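Local coordinates for zebrafish RNase5 (Danio rerio, PDB 3LJE), which probably cleaves RNA as a ribonuclease of the pancreatic ribonuclease family, in the branch related to the angiogenins, at residues K35-G40 / D44-N49; T50-T55 / V117-G122; K56-T61 / P79-T84. One frame throughout, in Å; residues are numbered along the deposited sequence.

Interaction 1: residues K35-G40 / D44-N49. With ACT (acetate ion), chain B; SO4 (sulfate ion), chain C.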
loop_
_atom_site.group_PDB
_atom_site.type_symbol
_atom_site.label_atom_id
_atom_site.label_comp_id
_atom_site.label_asym_id
_atom_site.label_seq_id
_atom_site.Cartn_x
_atom_site.Cartn_y
_atom_site.Cartn_z
ATOM N N LYS A 35 -4.528 11.537 1.609
ATOM C CA LYS A 35 -4.675 10.293 2.462
ATOM C C LYS A 35 -3.775 10.474 3.658
ATOM O O LYS A 35 -3.669 9.594 4.566
ATOM C CB LYS A 35 -4.282 9.025 1.637
ATOM C CG LYS A 35 -5.261 8.699 0.381
ATOM C CD LYS A 35 -4.521 7.716 -0.572
ATOM C CE LYS A 35 -5.263 7.571 -1.959
ATOM N NZ LYS A 35 -6.477 6.754 -1.756
ATOM N N LYS A 36 -3.127 11.626 3.733
ATOM C CA LYS A 36 -2.270 11.879 4.863
ATOM C C LYS A 36 -1.210 10.786 5.137
ATOM O O LYS A 36 -0.972 10.345 6.307
ATOM C CB LYS A 36 -3.124 12.078 6.135
ATOM C CG LYS A 36 -4.113 13.238 5.978
ATOM C CD LYS A 36 -4.643 13.653 7.434
ATOM C CE LYS A 36 -5.120 15.109 7.512
ATOM N NZ LYS A 36 -6.039 15.441 6.407
ATOM N N ILE A 37 -0.501 10.395 4.089
ATOM C CA ILE A 37 0.450 9.309 4.269
ATOM C C ILE A 37 1.804 9.920 4.553
ATOM O O ILE A 37 2.409 10.494 3.637
ATOM C CB ILE A 37 0.533 8.494 3.012
ATOM C CG1 ILE A 37 -0.898 7.945 2.780
ATOM C CG2 ILE A 37 1.604 7.294 3.135
ATOM C CD1 ILE A 37 -1.009 7.305 1.400
ATOM N N THR A 38 2.253 9.813 5.803
ATOM C CA THR A 38 3.575 10.388 6.192
ATOM C C THR A 38 4.513 9.300 6.663
ATOM O O THR A 38 4.132 8.159 6.714
ATOM C CB THR A 38 3.394 11.389 7.350
ATOM O OG1 THR A 38 2.809 10.723 8.448
ATOM C CG2 THR A 38 2.489 12.494 6.970
ATOM N N ALA A 39 5.739 9.696 7.004
ATOM C CA ALA A 39 6.694 8.745 7.521
ATOM C C ALA A 39 6.325 8.585 8.999
ATOM O O ALA A 39 6.497 9.521 9.775
ATOM C CB ALA A 39 8.124 9.219 7.374
ATOM N N GLY A 40 5.803 7.429 9.379
ATOM C CA GLY A 40 5.373 7.096 10.747
ATOM C C GLY A 40 5.212 8.215 11.814
ATOM O O GLY A 40 6.180 8.634 12.431
ATOM N N ASP A 44 7.028 13.947 8.516
ATOM C CA ASP A 44 8.031 13.837 7.471
ATOM C C ASP A 44 7.362 13.182 6.217
ATOM O O ASP A 44 6.350 12.474 6.318
ATOM C CB ASP A 44 9.225 12.980 7.921
ATOM C CG ASP A 44 9.790 13.415 9.311
ATOM O OD1 ASP A 44 9.907 14.658 9.529
ATOM O OD2 ASP A 44 10.106 12.510 10.153
ATOM N N CYS A 45 7.928 13.499 5.065
ATOM C CA CYS A 45 7.479 12.992 3.777
ATOM C C CYS A 45 7.907 11.556 3.747
ATOM O O CYS A 45 9.063 11.236 4.021
ATOM C CB CYS A 45 8.194 13.700 2.642
ATOM S SG CYS A 45 7.807 15.492 2.506
ATOM N N LYS A 46 6.953 10.677 3.471
ATOM C CA LYS A 46 7.272 9.266 3.366
ATOM C C LYS A 46 8.063 9.101 2.027
ATOM O O LYS A 46 7.751 9.664 0.946
ATOM C CB LYS A 46 5.938 8.499 3.403
ATOM C CG LYS A 46 6.185 7.023 3.371
ATOM C CD LYS A 46 4.896 6.213 3.647
ATOM C CE LYS A 46 5.144 4.693 3.467
ATOM N NZ LYS A 46 3.877 3.903 3.625
ATOM N N GLU A 47 9.150 8.340 2.107
ATOM C CA GLU A 47 10.010 8.132 0.946
ATOM C C GLU A 47 9.358 7.356 -0.220
ATOM O O GLU A 47 9.548 7.716 -1.374
ATOM C CB GLU A 47 11.276 7.333 1.409
ATOM C CG GLU A 47 12.131 8.052 2.307
ATOM C CD GLU A 47 13.022 9.080 1.578
ATOM O OE1 GLU A 47 13.671 9.863 2.289
ATOM O OE2 GLU A 47 13.102 9.102 0.335
ATOM N N VAL A 48 8.647 6.278 0.088
ATOM C CA VAL A 48 8.120 5.390 -1.025
ATOM C C VAL A 48 6.782 4.848 -0.585
ATOM O O VAL A 48 6.608 4.407 0.571
ATOM C CB VAL A 48 9.134 4.338 -1.518
ATOM C CG1 VAL A 48 8.484 3.406 -2.527
ATOM C CG2 VAL A 48 10.362 5.009 -2.134
ATOM N N ASN A 49 5.760 4.866 -1.477
ATOM C CA ASN A 49 4.526 4.257 -1.029
ATOM C C ASN A 49 3.818 3.738 -2.290
ATOM O O ASN A 49 3.530 4.490 -3.243
ATOM C CB ASN A 49 3.623 5.316 -0.355
ATOM C CG ASN A 49 2.355 4.702 0.212
ATOM O OD1 ASN A 49 2.359 4.200 1.341
ATOM N ND2 ASN A 49 1.259 4.679 -0.606
HETATM C C ACT B . 0.247 7.689 8.424
HETATM O O ACT B . -0.727 7.377 9.144
HETATM O OXT ACT B . 0.476 7.226 7.286
HETATM C CH3 ACT B . 1.235 8.712 8.987
HETATM S S SO4 C . 3.461 -0.253 5.324
HETATM O O1 SO4 C . 4.727 -0.519 4.390
HETATM O O2 SO4 C . 2.327 -1.317 5.202
HETATM O O3 SO4 C . 3.932 -0.184 6.770
HETATM O O4 SO4 C . 2.977 1.194 4.899
HETATM O O HOH W 1 4.427 11.943 2.871
HETATM O O HOH W 2 3.541 5.106 6.434
#
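The side-chain amide of Asn49 carries Ile37 on one face, with Ile37 CG2 3.7 Å from Asn49 OD1 and Ile37 CD1 above ND2; at its edge Lys46 NZ donates in the amide plane to a lone pair of OD1 (Lys46 NZ to Asn49 OD1, 2.8 Å). ND2 also donates to Gln17 O of helix 8-18, so both ends of the amide are held. Lys46 lies in the loop before strand 48-52 of the pancreatic ribonuclease fold, at the position that in family relatives probably supplies the active-site lysine: its NZ also reaches O4 of a sulfate at 3.1 Å, an ion shared with His18 and the backbone N of Tyr119, consistent with the phosphate-binding site of the family. Fully extended, with CG anti to the backbone N (chi1 -177°), the lysine starts with CB against Thr38 C and runs away across Ile37, where CD packs on Ile37 CG2 at 3.5 Å, toward Asn49 and the sulfate. Further along, the loop is closed by the backbone bond from Ala39 N to Asp44 O (2.9 Å). Asp44 turns its carboxylate to Arg92, and Cys45 is tied to Cys96 by a disulfide. Two waters bridge the segments: one joins Ile37 O to Lys46 N, and the other donates to Thr38 O while accepting from Lys46 NZ at 3.1 Å.

Interaction 2: residues T50-T55 / V117-G122. With SO4 (sulfate ion), chain C; SO4 (sulfate ion), chain D.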
loop_
_atom_site.group_PDB
_atom_site.type_symbol
_atom_site.label_atom_id
_atom_site.label_comp_id
_atom_site.label_asym_id
_atom_site.label_seq_id
_atom_site.Cartn_x
_atom_site.Cartn_y
_atom_site.Cartn_z
ATOM N N THR A 50 3.538 2.441 -2.261
ATOM C CA THR A 50 2.845 1.892 -3.382
ATOM C C THR A 50 1.338 1.740 -3.171
ATOM O O THR A 50 0.865 1.187 -2.166
ATOM C CB THR A 50 3.479 0.439 -3.649
ATOM O OG1 THR A 50 4.848 0.668 -3.894
ATOM C CG2 THR A 50 2.710 -0.336 -4.846
ATOM N N PHE A 51 0.588 2.070 -4.234
ATOM C CA PHE A 51 -0.846 1.833 -4.272
ATOM C C PHE A 51 -1.153 0.657 -5.222
ATOM O O PHE A 51 -0.757 0.682 -6.395
ATOM C CB PHE A 51 -1.566 3.094 -4.830
ATOM C CG PHE A 51 -1.401 4.270 -3.904
ATOM C CD1 PHE A 51 -2.295 4.395 -2.789
ATOM C CD2 PHE A 51 -0.365 5.214 -4.109
ATOM C CE1 PHE A 51 -2.117 5.508 -1.875
ATOM C CE2 PHE A 51 -0.227 6.309 -3.222
ATOM C CZ PHE A 51 -1.093 6.442 -2.122
ATOM N N ILE A 52 -1.816 -0.347 -4.695
ATOM C CA ILE A 52 -2.168 -1.509 -5.496
ATOM C C ILE A 52 -3.485 -1.090 -6.199
ATOM O O ILE A 52 -4.499 -0.701 -5.547
ATOM C CB ILE A 52 -2.475 -2.712 -4.608
ATOM C CG1 ILE A 52 -1.203 -3.041 -3.733
ATOM C CG2 ILE A 52 -2.943 -3.947 -5.530
ATOM C CD1 ILE A 52 -1.655 -3.999 -2.508
ATOM N N GLN A 53 -3.503 -1.251 -7.532
ATOM C CA GLN A 53 -4.737 -0.882 -8.321
ATOM C C GLN A 53 -5.735 -1.971 -8.368
ATOM O O GLN A 53 -5.962 -2.591 -9.397
ATOM C CB GLN A 53 -4.283 -0.418 -9.739
ATOM C CG GLN A 53 -3.484 0.861 -9.669
ATOM C CD GLN A 53 -2.895 1.127 -11.062
ATOM O OE1 GLN A 53 -2.094 0.259 -11.533
ATOM N NE2 GLN A 53 -3.220 2.326 -11.718
ATOM N N ALA A 54 -6.345 -2.250 -7.234
ATOM C CA ALA A 54 -7.323 -3.319 -7.193
ATOM C C ALA A 54 -8.283 -3.093 -6.070
ATOM O O ALA A 54 -8.104 -2.178 -5.284
ATOM C CB ALA A 54 -6.634 -4.665 -7.035
ATOM N N THR A 55 -9.334 -3.923 -5.990
ATOM C CA THR A 55 -10.312 -3.796 -4.909
ATOM C C THR A 55 -9.783 -4.420 -3.644
ATOM O O THR A 55 -8.928 -5.321 -3.662
ATOM C CB THR A 55 -11.648 -4.536 -5.199
ATOM O OG1 THR A 55 -11.368 -5.955 -5.288
ATOM C CG2 THR A 55 -12.273 -4.092 -6.529
ATOM N N VAL A 117 -2.489 -6.482 6.456
ATOM C CA VAL A 117 -2.127 -5.422 7.419
ATOM C C VAL A 117 -0.849 -4.732 7.061
ATOM O O VAL A 117 -0.418 -3.792 7.773
ATOM C CB VAL A 117 -1.983 -6.115 8.856
ATOM C CG1 VAL A 117 -3.370 -6.559 9.277
ATOM C CG2 VAL A 117 -1.003 -7.346 8.754
ATOM N N HIS A 118 -0.151 -5.178 5.989
ATOM C CA HIS A 118 1.102 -4.539 5.690
ATOM C C HIS A 118 1.437 -4.808 4.223
ATOM O O HIS A 118 1.103 -5.869 3.706
ATOM C CB HIS A 118 2.193 -5.177 6.635
ATOM C CG HIS A 118 3.593 -4.837 6.276
ATOM N ND1 HIS A 118 4.166 -3.611 6.574
ATOM C CD2 HIS A 118 4.552 -5.560 5.614
ATOM C CE1 HIS A 118 5.412 -3.584 6.117
ATOM N NE2 HIS A 118 5.673 -4.749 5.533
ATOM N N TYR A 119 2.078 -3.847 3.603
ATOM C CA TYR A 119 2.558 -3.960 2.231
ATOM C C TYR A 119 4.059 -3.964 2.255
ATOM O O TYR A 119 4.693 -3.052 2.813
ATOM C CB TYR A 119 2.078 -2.787 1.359
ATOM C CG TYR A 119 2.610 -2.948 -0.092
ATOM C CD1 TYR A 119 1.958 -3.817 -0.984
ATOM C CD2 TYR A 119 3.735 -2.279 -0.543
ATOM C CE1 TYR A 119 2.421 -4.023 -2.283
ATOM C CE2 TYR A 119 4.178 -2.451 -1.879
ATOM C CZ TYR A 119 3.496 -3.345 -2.707
ATOM O OH TYR A 119 3.929 -3.534 -3.994
ATOM N N ASP A 120 4.715 -4.937 1.657
ATOM C CA ASP A 120 6.181 -4.929 1.633
ATOM C C ASP A 120 6.673 -4.174 0.398
ATOM O O ASP A 120 6.492 -4.648 -0.713
ATOM C CB ASP A 120 6.709 -6.363 1.621
ATOM C CG ASP A 120 8.221 -6.491 1.680
ATOM O OD1 ASP A 120 8.916 -5.455 1.593
ATOM O OD2 ASP A 120 8.723 -7.640 1.816
ATOM N N GLU A 121 7.305 -3.001 0.596
ATOM C CA GLU A 121 7.789 -2.199 -0.560
ATOM C C GLU A 121 9.011 -2.831 -1.233
ATOM O O GLU A 121 9.319 -2.515 -2.386
ATOM C CB GLU A 121 8.172 -0.764 -0.161
ATOM C CG GLU A 121 7.012 0.087 0.341
ATOM C CD GLU A 121 6.019 0.509 -0.740
ATOM O OE1 GLU A 121 6.319 0.325 -1.935
ATOM O OE2 GLU A 121 4.927 1.014 -0.375
ATOM N N GLY A 122 9.721 -3.709 -0.545
ATOM C CA GLY A 122 10.868 -4.352 -1.192
ATOM C C GLY A 122 12.157 -3.800 -0.570
ATOM O O GLY A 122 12.090 -2.681 0.065
HETATM S S SO4 C . 3.461 -0.253 5.324
HETATM O O1 SO4 C . 4.727 -0.519 4.390
HETATM O O2 SO4 C . 2.327 -1.317 5.202
HETATM O O3 SO4 C . 3.932 -0.184 6.770
HETATM O O4 SO4 C . 2.977 1.194 4.899
HETATM S S SO4 D . -13.128 -7.579 -8.011
HETATM O O1 SO4 D . -11.775 -7.591 -8.617
HETATM O O2 SO4 D . -13.818 -8.856 -8.392
HETATM O O3 SO4 D . -13.116 -7.448 -6.509
HETATM O O4 SO4 D . -13.731 -6.395 -8.665
#
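The backbones come nearest at Thr50 and Glu121, whose CA atoms stay 7.0 Å apart, so the bridging falls to the Glu121 side chain. Bent at chi2 (-72°), it brings its carboxylate to Thr50 with both oxygens engaged: Thr50 N donates to the syn side of OE2 at 2.7 Å, and Thr50 OG1 donates to OE1 over a very short 2.5 Å. In pancreatic ribonucleases the corresponding threonine N and hydroxyl bind the pyrimidine base; their use here resembles the obstructed site of angiogenins and probably hinders base binding. Beside this pair, Thr50 CB (3.5 Å from CE2) and Ile52 CD1 (3.9 Å from CD1) both meet the Tyr119 ring obliquely from the same side, while Thr50 CG2 touches the phenolic OH. An alanine in place of Tyr119 would remove the ring and is likely to strip Thr50 CG2 and Ile52 CD1 of their aromatic partner, opening a gap beside Phe14. The Tyr119 backbone N donates almost straight to a sulfate oxygen, O2, at 3.0 Å, next to His118. Behind the contact, Tyr119 packs on Phe14 of helix 8-18 and on Ile107 and Leu109 of strand 97-112, joining strands 48-52 and 115-119, which are not paired with each other.

Interaction 3: residues K56-T61 / P79-T84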
loop_
_atom_site.group_PDB
_atom_site.type_symbol
_atom_site.label_atom_id
_atom_site.label_comp_id
_atom_site.label_asym_id
_atom_site.label_seq_id
_atom_site.Cartn_x
_atom_site.Cartn_y
_atom_site.Cartn_z
ATOM N N LYS A 56 -10.295 -3.973 -2.511
ATOM C CA LYS A 56 -9.828 -4.579 -1.271
ATOM C C LYS A 56 -10.166 -6.044 -1.209
ATOM O O LYS A 56 -9.360 -6.840 -0.700
ATOM C CB LYS A 56 -10.430 -3.897 -0.040
ATOM C CG LYS A 56 -11.954 -3.855 -0.081
ATOM C CD LYS A 56 -12.451 -3.144 1.178
ATOM C CE LYS A 56 -13.999 -3.180 1.289
ATOM N NZ LYS A 56 -14.332 -2.252 2.452
ATOM N N ASP A 57 -11.328 -6.448 -1.706
ATOM C CA ASP A 57 -11.639 -7.882 -1.637
ATOM C C ASP A 57 -10.619 -8.753 -2.441
ATOM O O ASP A 57 -10.233 -9.844 -1.983
ATOM C CB ASP A 57 -13.055 -8.196 -2.186
ATOM C CG ASP A 57 -14.179 -7.671 -1.269
ATOM O OD1 ASP A 57 -13.881 -7.140 -0.191
ATOM O OD2 ASP A 57 -15.369 -7.794 -1.645
ATOM N N ARG A 58 -10.241 -8.309 -3.626
ATOM C CA ARG A 58 -9.345 -9.123 -4.418
ATOM C C ARG A 58 -7.962 -9.156 -3.760
ATOM O O ARG A 58 -7.293 -10.173 -3.755
ATOM C CB ARG A 58 -9.197 -8.565 -5.853
ATOM C CG ARG A 58 -8.585 -9.728 -6.750
ATOM C CD ARG A 58 -8.755 -9.531 -8.272
ATOM N NE ARG A 58 -7.850 -8.454 -8.687
ATOM C CZ ARG A 58 -6.617 -8.689 -9.149
ATOM N NH1 ARG A 58 -6.088 -9.963 -9.254
ATOM N NH2 ARG A 58 -5.896 -7.668 -9.559
ATOM N N ILE A 59 -7.529 -8.019 -3.254
ATOM C CA ILE A 59 -6.192 -7.974 -2.620
ATOM C C ILE A 59 -6.243 -8.898 -1.378
ATOM O O ILE A 59 -5.243 -9.603 -1.102
ATOM C CB ILE A 59 -5.874 -6.546 -2.181
ATOM C CG1 ILE A 59 -5.654 -5.678 -3.448
ATOM C CG2 ILE A 59 -4.570 -6.460 -1.346
ATOM C CD1 ILE A 59 -5.639 -4.166 -3.088
ATOM N N THR A 60 -7.365 -8.900 -0.676
ATOM C CA THR A 60 -7.468 -9.741 0.546
ATOM C C THR A 60 -7.286 -11.250 0.228
ATOM O O THR A 60 -6.845 -12.030 1.095
ATOM C CB THR A 60 -8.800 -9.375 1.268
ATOM O OG1 THR A 60 -8.674 -8.015 1.696
ATOM C CG2 THR A 60 -9.091 -10.291 2.531
ATOM N N THR A 61 -7.638 -11.675 -0.998
ATOM C CA THR A 61 -7.421 -13.098 -1.386
ATOM C C THR A 61 -5.938 -13.492 -1.300
ATOM O O THR A 61 -5.645 -14.674 -1.194
ATOM C CB THR A 61 -7.907 -13.437 -2.878
ATOM O OG1 THR A 61 -7.117 -12.719 -3.840
ATOM C CG2 THR A 61 -9.430 -13.095 -3.007
ATOM N N PRO A 79 0.990 -11.352 -10.965
ATOM C CA PRO A 79 1.310 -9.907 -10.832
ATOM C C PRO A 79 0.031 -9.104 -10.514
ATOM O O PRO A 79 -1.111 -9.549 -10.805
ATOM C CB PRO A 79 1.813 -9.500 -12.259
ATOM C CG PRO A 79 2.324 -10.839 -12.879
ATOM C CD PRO A 79 1.322 -11.864 -12.345
ATOM N N PHE A 80 0.229 -8.001 -9.827
ATOM C CA PHE A 80 -0.909 -7.078 -9.608
ATOM C C PHE A 80 -0.438 -5.814 -10.198
ATOM O O PHE A 80 0.762 -5.507 -10.249
ATOM C CB PHE A 80 -1.206 -6.774 -8.075
ATOM C CG PHE A 80 -2.194 -7.691 -7.476
ATOM C CD1 PHE A 80 -1.942 -9.104 -7.331
ATOM C CD2 PHE A 80 -3.425 -7.203 -7.005
ATOM C CE1 PHE A 80 -2.861 -9.901 -6.730
ATOM C CE2 PHE A 80 -4.311 -8.033 -6.417
ATOM C CZ PHE A 80 -4.055 -9.392 -6.254
ATOM N N PRO A 81 -1.403 -4.990 -10.678
ATOM C CA PRO A 81 -1.054 -3.669 -11.164
ATOM C C PRO A 81 -0.783 -2.741 -10.008
ATOM O O PRO A 81 -1.580 -2.661 -9.073
ATOM C CB PRO A 81 -2.276 -3.210 -11.946
ATOM C CG PRO A 81 -3.428 -3.876 -11.248
ATOM C CD PRO A 81 -2.850 -4.979 -10.401
ATOM N N VAL A 82 0.285 -1.990 -10.047
ATOM C CA VAL A 82 0.572 -1.049 -8.971
ATOM C C VAL A 82 1.113 0.262 -9.483
ATOM O O VAL A 82 1.689 0.337 -10.564
ATOM C CB VAL A 82 1.642 -1.567 -7.917
ATOM C CG1 VAL A 82 1.144 -2.996 -7.304
ATOM C CG2 VAL A 82 3.100 -1.663 -8.586
ATOM N N VAL A 83 0.931 1.307 -8.662
ATOM C CA VAL A 83 1.572 2.588 -8.937
ATOM C C VAL A 83 2.419 2.888 -7.720
ATOM O O VAL A 83 1.879 2.943 -6.578
ATOM C CB VAL A 83 0.544 3.749 -9.124
ATOM C CG1 VAL A 83 1.326 5.155 -8.901
ATOM C CG2 VAL A 83 -0.128 3.582 -10.475
ATOM N N THR A 84 3.726 3.013 -7.913
ATOM C CA THR A 84 4.637 3.368 -6.826
ATOM C C THR A 84 5.012 4.839 -6.822
ATOM O O THR A 84 5.469 5.386 -7.882
ATOM C CB THR A 84 5.931 2.526 -6.897
ATOM O OG1 THR A 84 5.548 1.143 -6.758
ATOM C CG2 THR A 84 6.863 2.904 -5.763
HETATM O O HOH W 3 -3.722 -8.975 -10.541
#
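Arg58 leaves helix 56-60 toward Phe80; the axes of helix 56-60 and strand segment 80-84 run at 117° to each other, with a closest approach of 11.6 Å. From CB the chain sets out with CG anti to the backbone N and continues extended to CD; it then turns at chi3 (72°), which lays the guanidinium flat on the Phe80 ring. CZ sits 3.6 Å from Phe80 CE2, toward the rim of the ring. NH1 reaches over the ring to Phe80 CZ at 3.7 Å, while NH2 lies 3.5 Å from CE2 and has Pro81 CD near its plane at the edge. The planes differ by only 6° and the centres are 4.2 Å apart, an offset stack that is also an off-centre cation-pi contact. At its tip NH2 donates in the guanidinium plane to a water (2.7 Å), which in turn donates to Pro79 O, linking Arg58 to the backbone of Pro79 through one water. Deeper in, Ile59 CG1 approaches Phe80 CE2 at 4.0 Å, and both residues pack on Ile52 of the neighbouring strand 48-52. The contact thus grades from an apolar interior to a charged exterior. Lying flat, the guanidinium spends one face on the aromatic ring and leaves NH2 able to donate in plane to a water, so the charge can probably cover the phenylalanine without giving up that bond.

Overall arrangement
Interaction 2 is the most central, a buried contact about 3 Å from the centre of the chain, whereas interactions 1 and 3 lie partly buried on opposite sides of that centre. Strand 48-52 runs through the first two, and its backbone bonds to strand 80-89, Phe51 N to Val83 O and Gln53 N to Pro81 O, carry the connection on to interaction 3. Interactions 1 and 2 meet at the same sulfate and touch through Ile37 and Phe51. Interaction 1 supplies that ion with a lysine and interaction 2 with a backbone N; the Glu121-Thr50 pair is a separate polar link nearby. Interaction 3, at the helix that follows the strand, relies on stacking and apolar packing instead.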